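PDB 1VLP: nicotinate phosphoribosyltransferase from Saccharomyces cerevisiae, which catalyses the first step of NAD biosynthesis from nicotinic acid, the ATP-dependent formation of nicotinate ribonucleotide from nicotinate and phosphoribosyl pyrophosphate. Local coordinates for residues I29-A34 and G135-T140; L129-S134 and S149-A154; K209-N212 and N218-L221; C267-F272 and S299-G304. All blocks are in the same frame, centred on the assembly; numbering follows the deposited sequence. Where two conformers were deposited one is given.

Contact 1: residues I29-A34 and G135-T140; sequences ITMHAA and GSWKDT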
loop_
_atom_site.group_PDB
_atom_site.type_symbol
_atom_site.label_atom_id
_atom_site.label_comp_id
_atom_site.label_asym_id
_atom_site.label_seq_id
_atom_site.Cartn_x
_atom_site.Cartn_y
_atom_site.Cartn_z
ATOM N N ILE A 29 -4.731 8.315 2.004
ATOM C CA ILE A 29 -5.636 9.427 2.070
ATOM C C ILE A 29 -7.086 9.019 2.057
ATOM O O ILE A 29 -7.891 9.575 2.785
ATOM C CB ILE A 29 -5.271 10.460 0.944
ATOM C CG1 ILE A 29 -3.854 11.021 1.190
ATOM C CG2 ILE A 29 -6.279 11.614 0.825
ATOM C CD1 ILE A 29 -3.664 11.765 2.530
ATOM N N THR A 30 -7.450 8.055 1.229
ATOM C CA THR A 30 -8.859 7.580 1.242
ATOM C C THR A 30 -9.177 6.887 2.581
ATOM O O THR A 30 -10.238 7.173 3.164
ATOM C CB THR A 30 -9.200 6.707 0.034
ATOM O OG1 THR A 30 -8.271 5.630 -0.080
ATOM C CG2 THR A 30 -9.166 7.546 -1.235
HETATM N N MSE A 31 -8.279 6.060 3.115
HETATM C CA MSE A 31 -8.457 5.548 4.458
HETATM C C MSE A 31 -8.581 6.624 5.509
HETATM O O MSE A 31 -9.424 6.560 6.365
HETATM C CB MSE A 31 -7.238 4.693 4.856
HETATM C CG MSE A 31 -7.189 3.302 4.309
HETATM SE SE MSE A 31 -8.613 2.250 5.190
HETATM C CE MSE A 31 -8.052 2.296 6.912
ATOM N N HIS A 32 -7.727 7.637 5.400
ATOM C CA HIS A 32 -7.766 8.764 6.334
ATOM C C HIS A 32 -9.173 9.409 6.332
ATOM O O HIS A 32 -9.765 9.702 7.357
ATOM C CB HIS A 32 -6.691 9.791 5.942
ATOM C CG HIS A 32 -6.482 10.855 6.976
ATOM N ND1 HIS A 32 -5.968 12.106 6.660
ATOM C CD2 HIS A 32 -6.705 10.864 8.320
ATOM C CE1 HIS A 32 -5.867 12.820 7.777
ATOM N NE2 HIS A 32 -6.343 12.105 8.788
ATOM N N ALA A 33 -9.686 9.662 5.128
ATOM C CA ALA A 33 -11.054 10.201 4.964
ATOM C C ALA A 33 -12.086 9.257 5.536
ATOM O O ALA A 33 -12.990 9.690 6.242
ATOM C CB ALA A 33 -11.347 10.484 3.532
ATOM N N ALA A 34 -11.912 7.959 5.289
ATOM C CA ALA A 34 -12.895 6.977 5.791
ATOM C C ALA A 34 -12.877 6.911 7.333
ATOM O O ALA A 34 -13.921 6.842 7.985
ATOM C CB ALA A 34 -12.628 5.586 5.167
ATOM N N GLY A 135 -2.341 6.002 18.867
ATOM C CA GLY A 135 -3.220 7.178 19.074
ATOM C C GLY A 135 -4.535 7.000 18.376
ATOM O O GLY A 135 -4.871 5.872 17.965
ATOM N N SER A 136 -5.292 8.089 18.200
ATOM C CA SER A 136 -6.528 8.014 17.441
ATOM C C SER A 136 -6.208 7.557 16.026
ATOM O O SER A 136 -5.208 7.902 15.443
ATOM C CB SER A 136 -7.252 9.383 17.446
ATOM O OG SER A 136 -8.598 9.298 17.023
ATOM N N TRP A 137 -7.109 6.779 15.458
ATOM C CA TRP A 137 -6.910 6.236 14.125
ATOM C C TRP A 137 -6.697 7.362 13.090
ATOM O O TRP A 137 -5.796 7.245 12.294
ATOM C CB TRP A 137 -8.058 5.295 13.785
ATOM C CG TRP A 137 -7.790 4.282 12.681
ATOM C CD1 TRP A 137 -6.615 4.034 12.042
ATOM C CD2 TRP A 137 -8.722 3.326 12.172
ATOM N NE1 TRP A 137 -6.748 3.028 11.166
ATOM C CE2 TRP A 137 -8.029 2.549 11.216
ATOM C CE3 TRP A 137 -10.084 3.052 12.414
ATOM C CZ2 TRP A 137 -8.669 1.538 10.473
ATOM C CZ3 TRP A 137 -10.697 2.045 11.682
ATOM C CH2 TRP A 137 -9.987 1.292 10.736
ATOM N N LYS A 138 -7.451 8.459 13.166
ATOM C CA LYS A 138 -7.270 9.609 12.259
ATOM C C LYS A 138 -5.926 10.339 12.426
ATOM O O LYS A 138 -5.491 11.016 11.505
ATOM C CB LYS A 138 -8.392 10.633 12.398
ATOM C CG LYS A 138 -8.387 11.450 13.626
ATOM C CD LYS A 138 -9.695 12.250 13.710
ATOM C CE LYS A 138 -9.725 13.141 14.917
ATOM N NZ LYS A 138 -9.834 12.416 16.208
ATOM N N ASP A 139 -5.307 10.202 13.589
ATOM C CA ASP A 139 -3.993 10.793 13.894
ATOM C C ASP A 139 -2.832 9.897 13.495
ATOM O O ASP A 139 -1.665 10.360 13.485
ATOM C CB ASP A 139 -3.831 11.072 15.402
ATOM C CG ASP A 139 -4.639 12.255 15.876
ATOM O OD1 ASP A 139 -5.154 13.011 15.049
ATOM O OD2 ASP A 139 -4.773 12.408 17.102
ATOM N N THR A 140 -3.093 8.608 13.250
ATOM C CA THR A 140 -2.021 7.630 13.064
ATOM C C THR A 140 -1.934 7.012 11.667
ATOM O O THR A 140 -0.832 6.525 11.232
ATOM C CB THR A 140 -2.113 6.509 14.134
ATOM O OG1 THR A 140 -3.349 5.855 14.029
ATOM C CG2 THR A 140 -1.962 7.116 15.525
#
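H32 and M31 of helix 26-38 meet K138 and W137 of the short helical turn 137-140 in a buried contact of the NAPRTase N-terminal domain. The turn follows strand 126-134 of the antiparallel sheet, after the chain has turned a corner at G135. The contact therefore joins the first helix of the chain to the end of strand 126-134. The backbones come nearest at H32 and K138, whose CA atoms are 6.0 Å apart. H32 bridges the gap. Its CG is anti to the backbone N (chi1 -169°), which carries the imidazole across to the turn. NE2 ends 3.0 Å from K138 O, which lies oblique to the ring. The ring nitrogens also bond to helix 94-101: ND1 to the hydroxyl of Y96 and NE2 to that of Y99. Both tyrosine rings also pack on the imidazole, which limits its rotation. A leucine here would probably leave the hydroxyls of Y96 and Y99 without their ring-nitrogen partners. Beside it lies M31, a selenomethionine modelled in two conformers. In one of them CE is 3.7 Å from W137 CZ2, so this touch is doubtful. M31 is also close to Y27, a probable nicotinate-binding residue one helical turn earlier. K138 leads away, and its NZ bonds to P40 O. The turn is tied internally at S136 O, which accepts from D139 N and, at 3.1 Å, from T140 OG1; the two donors arrive from opposite faces of the carbonyl plane.

Contact 2: residues L129-S134 and S149-A154; sequences LKILVS and SLISEA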
loop_
_atom_site.group_PDB
_atom_site.type_symbol
_atom_site.label_atom_id
_atom_site.label_comp_id
_atom_site.label_asym_id
_atom_site.label_seq_id
_atom_site.Cartn_x
_atom_site.Cartn_y
_atom_site.Cartn_z
ATOM N N LEU A 129 15.521 -1.916 15.248
ATOM C CA LEU A 129 14.564 -0.842 15.501
ATOM C C LEU A 129 13.293 -1.354 16.125
ATOM O O LEU A 129 12.815 -2.449 15.802
ATOM C CB LEU A 129 14.191 -0.083 14.207
ATOM C CG LEU A 129 15.306 0.268 13.236
ATOM C CD1 LEU A 129 14.740 1.077 12.110
ATOM C CD2 LEU A 129 16.426 0.977 13.951
ATOM N N LYS A 130 12.765 -0.577 17.066
ATOM C CA LYS A 130 11.465 -0.831 17.640
ATOM C C LYS A 130 10.626 0.423 17.414
ATOM O O LYS A 130 10.987 1.495 17.880
ATOM C CB LYS A 130 11.583 -1.162 19.129
ATOM C CG LYS A 130 10.276 -1.605 19.715
ATOM C CD LYS A 130 10.426 -2.124 21.155
ATOM C CE LYS A 130 9.121 -1.995 21.912
ATOM N NZ LYS A 130 9.214 -2.560 23.303
ATOM N N ILE A 131 9.527 0.269 16.690
ATOM C CA ILE A 131 8.644 1.401 16.371
ATOM C C ILE A 131 7.202 1.036 16.580
ATOM O O ILE A 131 6.706 0.112 15.951
ATOM C CB ILE A 131 8.868 1.959 14.949
ATOM C CG1 ILE A 131 10.324 2.423 14.745
ATOM C CG2 ILE A 131 7.948 3.174 14.693
ATOM C CD1 ILE A 131 10.718 2.528 13.259
ATOM N N LEU A 132 6.546 1.762 17.479
ATOM C CA LEU A 132 5.100 1.705 17.644
ATOM C C LEU A 132 4.476 3.058 17.358
ATOM O O LEU A 132 5.000 4.075 17.770
ATOM C CB LEU A 132 4.761 1.309 19.067
ATOM C CG LEU A 132 5.137 -0.106 19.482
ATOM C CD1 LEU A 132 4.914 -0.222 20.951
ATOM C CD2 LEU A 132 4.317 -1.106 18.728
ATOM N N VAL A 133 3.370 3.065 16.617
ATOM C CA VAL A 133 2.649 4.266 16.296
ATOM C C VAL A 133 1.213 4.129 16.878
ATOM O O VAL A 133 0.485 3.203 16.512
ATOM C CB VAL A 133 2.603 4.545 14.785
ATOM C CG1 VAL A 133 2.003 5.873 14.521
ATOM C CG2 VAL A 133 4.001 4.411 14.116
ATOM N N SER A 134 0.868 4.972 17.841
ATOM C CA SER A 134 -0.359 4.764 18.563
ATOM C C SER A 134 -1.033 6.088 18.873
ATOM O O SER A 134 -0.420 7.120 19.134
ATOM C CB SER A 134 -0.092 3.938 19.818
ATOM O OG SER A 134 -1.263 3.637 20.567
ATOM N N SER A 149 9.164 4.315 3.875
ATOM C CA SER A 149 9.997 4.999 2.829
ATOM C C SER A 149 11.263 5.567 3.451
ATOM O O SER A 149 12.377 5.421 2.909
ATOM C CB SER A 149 9.232 6.116 2.117
ATOM O OG SER A 149 8.083 5.611 1.421
ATOM N N LEU A 150 11.128 6.131 4.654
ATOM C CA LEU A 150 12.294 6.658 5.347
ATOM C C LEU A 150 13.283 5.596 5.856
ATOM O O LEU A 150 14.527 5.773 5.755
ATOM C CB LEU A 150 11.871 7.549 6.510
ATOM C CG LEU A 150 11.441 8.986 6.116
ATOM C CD1 LEU A 150 10.733 9.645 7.339
ATOM C CD2 LEU A 150 12.572 9.839 5.546
ATOM N N ILE A 151 12.741 4.530 6.436
ATOM C CA ILE A 151 13.554 3.447 7.001
ATOM C C ILE A 151 14.348 2.787 5.866
ATOM O O ILE A 151 15.579 2.566 5.993
ATOM C CB ILE A 151 12.680 2.437 7.773
ATOM C CG1 ILE A 151 12.059 3.097 9.014
ATOM C CG2 ILE A 151 13.465 1.244 8.226
ATOM C CD1 ILE A 151 10.898 2.368 9.551
ATOM N N SER A 152 13.681 2.487 4.748
ATOM C CA SER A 152 14.382 1.930 3.571
ATOM C C SER A 152 15.481 2.886 3.104
ATOM O O SER A 152 16.628 2.474 2.908
ATOM C CB SER A 152 13.386 1.677 2.448
ATOM O OG SER A 152 13.924 0.985 1.368
ATOM N N GLU A 153 15.125 4.160 2.929
ATOM C CA GLU A 153 16.126 5.142 2.493
ATOM C C GLU A 153 17.344 5.218 3.437
ATOM O O GLU A 153 18.463 5.213 2.980
ATOM C CB GLU A 153 15.471 6.498 2.246
ATOM C CG GLU A 153 16.480 7.536 1.799
ATOM C CD GLU A 153 15.950 8.578 0.823
ATOM O OE1 GLU A 153 14.792 8.513 0.351
ATOM O OE2 GLU A 153 16.743 9.485 0.515
ATOM N N ALA A 154 17.101 5.236 4.746
ATOM C CA ALA A 154 18.140 5.221 5.804
ATOM C C ALA A 154 19.088 4.023 5.635
ATOM O O ALA A 154 20.301 4.171 5.641
ATOM C CB ALA A 154 17.502 5.205 7.177
#
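L129 starts the contact with I151, the one residue of 149-154 that reaches 129-134. The L129 side chain points to the helix, and its CD1 comes to 4.1 Å from I151 CG2. The two side chains run past each other in opposite directions, so this is a loose touch. I131 brings the strand back to the helix and makes the closer approach. Its CD1 is 3.7 Å from I151 CD1, and the two side chains meet tip to tip. In both isoleucines CG1 is anti to the carbonyl carbon (chi1 -58° in I131 and -66° in I151), and the chain is then extended at chi2. This sends each CD1 methyl well out from its own backbone. I151 is thus shared. Its CG2 branch serves L129 and its CD1 branch serves I131. The contact is wholly apolar and small, 96 Å² in all. The backbones stay well apart, with the CA atoms of L129 and I151 9.6 Å from each other. This is helix-on-sheet packing in the N-terminal domain, away from the probable nicotinate-binding residues. Strand 126-134 lies between strands 113-120 and 43-50 of an antiparallel sheet. F115 and I113 from the first and Y48 from the second flank L129 and I131, and Y48 also touches I151. Helix 59-71 closes in beside helix 144-159, with I62 on L129 and W64 and L65 on A154.

Contact 3: residues K209-N212 and N218-L221; sequences KAVN and NKSL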
loop_
_atom_site.group_PDB
_atom_site.type_symbol
_atom_site.label_atom_id
_atom_site.label_comp_id
_atom_site.label_asym_id
_atom_site.label_seq_id
_atom_site.Cartn_x
_atom_site.Cartn_y
_atom_site.Cartn_z
ATOM N N LYS A 209 9.109 7.872 -20.110
ATOM C CA LYS A 209 9.901 7.836 -21.357
ATOM C C LYS A 209 9.334 6.740 -22.238
ATOM O O LYS A 209 9.222 6.895 -23.442
ATOM C CB LYS A 209 11.395 7.574 -21.086
ATOM C CG LYS A 209 12.224 7.622 -22.364
ATOM C CD LYS A 209 13.737 7.462 -22.171
ATOM C CE LYS A 209 14.476 7.390 -23.578
ATOM N NZ LYS A 209 14.818 8.692 -24.162
ATOM N N ALA A 210 8.985 5.612 -21.627
ATOM C CA ALA A 210 8.282 4.532 -22.308
ATOM C C ALA A 210 6.900 4.966 -22.878
ATOM O O ALA A 210 6.568 4.683 -24.039
ATOM C CB ALA A 210 8.141 3.330 -21.366
ATOM N N VAL A 211 6.081 5.606 -22.048
ATOM C CA VAL A 211 4.788 6.088 -22.494
ATOM C C VAL A 211 4.950 6.957 -23.768
ATOM O O VAL A 211 4.246 6.781 -24.767
ATOM C CB VAL A 211 4.084 6.883 -21.392
ATOM C CG1 VAL A 211 2.822 7.542 -21.946
ATOM C CG2 VAL A 211 3.714 5.976 -20.190
ATOM N N ASN A 212 5.874 7.908 -23.692
ATOM C CA ASN A 212 6.068 8.933 -24.716
ATOM C C ASN A 212 6.769 8.480 -25.969
ATOM O O ASN A 212 6.803 9.229 -26.951
ATOM C CB ASN A 212 6.723 10.152 -24.083
ATOM C CG ASN A 212 5.743 10.883 -23.158
ATOM O OD1 ASN A 212 4.564 10.972 -23.490
ATOM N ND2 ASN A 212 6.203 11.339 -21.987
ATOM N N ASN A 218 0.132 3.892 -25.520
ATOM C CA ASN A 218 0.655 3.609 -24.168
ATOM C C ASN A 218 -0.027 4.417 -23.071
ATOM O O ASN A 218 -0.123 3.971 -21.934
ATOM C CB ASN A 218 2.147 3.840 -24.128
ATOM C CG ASN A 218 2.914 2.876 -25.017
ATOM O OD1 ASN A 218 2.343 1.861 -25.469
ATOM N ND2 ASN A 218 4.197 3.147 -25.243
ATOM N N LYS A 219 -0.515 5.621 -23.409
ATOM C CA LYS A 219 -1.132 6.470 -22.374
ATOM C C LYS A 219 -2.242 5.798 -21.638
ATOM O O LYS A 219 -2.319 5.931 -20.419
ATOM C CB LYS A 219 -1.617 7.811 -22.957
ATOM C CG LYS A 219 -0.465 8.737 -23.125
ATOM C CD LYS A 219 -0.956 10.134 -23.581
ATOM C CE LYS A 219 0.182 11.129 -23.849
ATOM N NZ LYS A 219 1.467 10.773 -23.137
ATOM N N SER A 220 -3.094 5.075 -22.366
ATOM C CA SER A 220 -4.220 4.392 -21.755
ATOM C C SER A 220 -3.854 3.083 -21.037
ATOM O O SER A 220 -4.694 2.507 -20.340
ATOM C CB SER A 220 -5.345 4.139 -22.767
ATOM O OG SER A 220 -4.972 3.229 -23.769
ATOM N N LEU A 221 -2.645 2.584 -21.247
ATOM C CA LEU A 221 -2.188 1.391 -20.540
ATOM C C LEU A 221 -1.595 1.734 -19.149
ATOM O O LEU A 221 -1.664 0.933 -18.218
ATOM C CB LEU A 221 -1.153 0.647 -21.411
ATOM C CG LEU A 221 -1.669 0.208 -22.797
ATOM C CD1 LEU A 221 -0.601 -0.472 -23.589
ATOM C CD2 LEU A 221 -2.884 -0.695 -22.704
#
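The flat amide of N218 meets A210 through its ND2, and the acceptor A210 O lies 15° out of the amide plane. The N218 ND2 to A210 O hydrogen bond is 3.1 Å long and bent, with an N-H...O angle of 140°. The donor sits above the A210 carbonyl plane rather than in line with a lone pair. N218 CB rests 3.7 Å from V211 O, so the side chain lies close along the helix backbone. The contact connects the last turns of helix 197-213 with the short link after helix 215-218. The link leads into strand 222-225, an outer strand of the parallel sheet in the α/β-barrel-like part, as in type II phosphoribosyltransferases. Helix 168-181 covers the site, with F180 on N218 and A176 on A210. An alanine in place of this asparagine would probably leave A210 O without this donor and open a gap beside F180. K219 adds a second touch. Its chain crosses V211 at about a right angle, with K219 CG 3.7 Å from V211 CG1. A bend at its last torsion (chi4 -22°) brings NZ to N212 OD1, a weak hydrogen bond of 3.1 Å between two exposed residues.

Contact 4: residues C267-F272 and S299-G304; sequences CWINTF and SDAYVG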
loop_
_atom_site.group_PDB
_atom_site.type_symbol
_atom_site.label_atom_id
_atom_site.label_comp_id
_atom_site.label_asym_id
_atom_site.label_seq_id
_atom_site.Cartn_x
_atom_site.Cartn_y
_atom_site.Cartn_z
ATOM N N CYS A 267 -19.828 0.847 5.081
ATOM C CA CYS A 267 -19.263 2.054 5.528
ATOM C C CYS A 267 -18.493 2.752 4.419
ATOM O O CYS A 267 -18.537 3.969 4.274
ATOM C CB CYS A 267 -18.293 1.806 6.673
ATOM S SG CYS A 267 -19.027 1.651 8.254
ATOM N N TRP A 268 -17.761 1.965 3.632
ATOM C CA TRP A 268 -16.959 2.528 2.550
ATOM C C TRP A 268 -17.906 3.207 1.564
ATOM O O TRP A 268 -17.694 4.339 1.167
ATOM C CB TRP A 268 -16.121 1.423 1.878
ATOM C CG TRP A 268 -15.028 1.913 0.956
ATOM C CD1 TRP A 268 -15.039 1.935 -0.395
ATOM C CD2 TRP A 268 -13.727 2.398 1.348
ATOM N NE1 TRP A 268 -13.837 2.379 -0.885
ATOM C CE2 TRP A 268 -13.023 2.700 0.160
ATOM C CE3 TRP A 268 -13.104 2.623 2.581
ATOM C CZ2 TRP A 268 -11.716 3.182 0.168
ATOM C CZ3 TRP A 268 -11.796 3.123 2.586
ATOM C CH2 TRP A 268 -11.131 3.394 1.388
ATOM N N ILE A 269 -18.978 2.517 1.207
ATOM C CA ILE A 269 -19.914 2.997 0.187
ATOM C C ILE A 269 -20.668 4.240 0.678
ATOM O O ILE A 269 -20.859 5.194 -0.075
ATOM C CB ILE A 269 -20.903 1.883 -0.216
ATOM C CG1 ILE A 269 -20.211 0.878 -1.119
ATOM C CG2 ILE A 269 -22.099 2.437 -1.005
ATOM C CD1 ILE A 269 -20.938 -0.439 -1.257
ATOM N N ASN A 270 -21.108 4.199 1.929
ATOM C CA ASN A 270 -21.798 5.320 2.538
ATOM C C ASN A 270 -20.877 6.547 2.627
ATOM O O ASN A 270 -21.361 7.674 2.504
ATOM C CB ASN A 270 -22.434 4.905 3.881
ATOM C CG ASN A 270 -23.576 3.867 3.720
ATOM O OD1 ASN A 270 -24.206 3.732 2.662
ATOM N ND2 ASN A 270 -23.831 3.125 4.786
ATOM N N THR A 271 -19.561 6.352 2.727
ATOM C CA THR A 271 -18.608 7.460 2.751
ATOM C C THR A 271 -18.285 8.113 1.392
ATOM O O THR A 271 -18.263 9.338 1.263
ATOM C CB THR A 271 -17.287 7.023 3.413
ATOM O OG1 THR A 271 -17.603 6.493 4.703
ATOM C CG2 THR A 271 -16.289 8.192 3.546
ATOM N N PHE A 272 -18.035 7.305 0.379
ATOM C CA PHE A 272 -17.559 7.823 -0.891
ATOM C C PHE A 272 -18.579 7.774 -2.017
ATOM O O PHE A 272 -18.358 8.375 -3.072
ATOM C CB PHE A 272 -16.338 7.037 -1.305
ATOM C CG PHE A 272 -15.184 7.190 -0.336
ATOM C CD1 PHE A 272 -14.721 8.462 0.024
ATOM C CD2 PHE A 272 -14.572 6.070 0.235
ATOM C CE1 PHE A 272 -13.637 8.601 0.917
ATOM C CE2 PHE A 272 -13.513 6.203 1.133
ATOM C CZ PHE A 272 -13.034 7.475 1.464
ATOM N N SER A 299 -21.846 -5.990 -5.337
ATOM C CA SER A 299 -21.151 -6.545 -6.498
ATOM C C SER A 299 -21.336 -5.708 -7.749
ATOM O O SER A 299 -20.583 -5.834 -8.688
ATOM C CB SER A 299 -21.577 -8.005 -6.783
ATOM O OG SER A 299 -22.966 -8.160 -6.776
ATOM N N ASP A 300 -22.390 -4.887 -7.782
ATOM C CA ASP A 300 -22.567 -3.904 -8.845
ATOM C C ASP A 300 -21.757 -2.602 -8.647
ATOM O O ASP A 300 -21.223 -2.062 -9.629
ATOM C CB ASP A 300 -24.054 -3.640 -9.025
ATOM C CG ASP A 300 -24.790 -4.875 -9.486
ATOM O OD1 ASP A 300 -24.213 -5.651 -10.305
ATOM O OD2 ASP A 300 -25.918 -5.067 -9.003
ATOM N N ALA A 301 -21.609 -2.163 -7.390
ATOM C CA ALA A 301 -20.909 -0.920 -7.070
ATOM C C ALA A 301 -19.389 -0.994 -7.283
ATOM O O ALA A 301 -18.773 -0.155 -7.982
ATOM C CB ALA A 301 -21.211 -0.512 -5.611
ATOM N N TYR A 302 -18.773 -1.985 -6.651
ATOM C CA TYR A 302 -17.351 -2.276 -6.902
ATOM C C TYR A 302 -17.154 -2.666 -8.332
ATOM O O TYR A 302 -17.928 -3.404 -8.872
ATOM C CB TYR A 302 -16.853 -3.404 -5.993
ATOM C CG TYR A 302 -16.750 -2.971 -4.551
ATOM C CD1 TYR A 302 -15.599 -2.369 -4.064
ATOM C CD2 TYR A 302 -17.810 -3.148 -3.686
ATOM C CE1 TYR A 302 -15.527 -1.931 -2.757
ATOM C CE2 TYR A 302 -17.722 -2.741 -2.355
ATOM C CZ TYR A 302 -16.581 -2.134 -1.909
ATOM O OH TYR A 302 -16.471 -1.707 -0.603
ATOM N N VAL A 303 -16.063 -2.219 -8.922
ATOM C CA VAL A 303 -15.818 -2.483 -10.328
ATOM C C VAL A 303 -14.974 -3.717 -10.537
ATOM O O VAL A 303 -14.701 -4.091 -11.682
ATOM C CB VAL A 303 -15.126 -1.292 -11.019
ATOM C CG1 VAL A 303 -16.083 -0.063 -11.044
ATOM C CG2 VAL A 303 -13.799 -0.993 -10.385
ATOM N N GLY A 304 -14.606 -4.335 -9.430
ATOM C CA GLY A 304 -13.814 -5.521 -9.424
ATOM C C GLY A 304 -13.216 -5.778 -8.061
ATOM O O GLY A 304 -13.680 -5.257 -7.026
#
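A301, in the last turn of helix 298-301, makes the first touch: its CB lies 4.4 Å from I269 CD1. Y302 comes next and is the first residue to leave helical geometry. It has the largest share of the contact. Its CG is anti to the carbonyl carbon (chi1 -70°), and the ring extends to helix 260-272. Y302 CE2 is 4.1 Å from I269 CD1, which approaches the ring obliquely. Further out, Y302 OH is 3.9 Å from W268 CD1, and the two side chains cross at about a right angle. The segment belongs to the α/β-barrel-like part of the enzyme. It is the passage from helix 298-301 to strand 304-307, one of the parallel strands. V303 and G304 bond through their backbones to G278 and A280 on the side of strand 279-281. The backbone before them is tied by K334 NZ, which bonds to both S299 O and Y302 O. On the facing helix, F272 CE2 lies 3.5 Å above one face of the W268 indole, near its rim. W246 packs edge-to-face with the same tryptophan. The W268 side chain is about 7 Å from those of Y27 and T241, both probable nicotinate-binding residues.

In the fold
Contacts 1 and 2 belong to the N-terminal domain and interleave along the chain. Strand 126-134, helix 137-140 and helix 144-159 follow one another. The two centres are 18 Å apart, and T140 packs on V133 and S134 where they join. Contacts 3 and 4 come later, in the barrel-like part, with centres 29 Å apart and no touch. Contact 4 nevertheless meets contact 1, 19 Å away between centres: A33 and A34 of helix 26-38 pack on F272 and W268. That helix thus links the two parts near the probable nicotinate site. Contact 3 is remote, its centre 34 Å from those of contacts 1 and 2. It adjoins outermost strand 222-225 of the parallel sheet; contact 4 adjoins 279-281, the other.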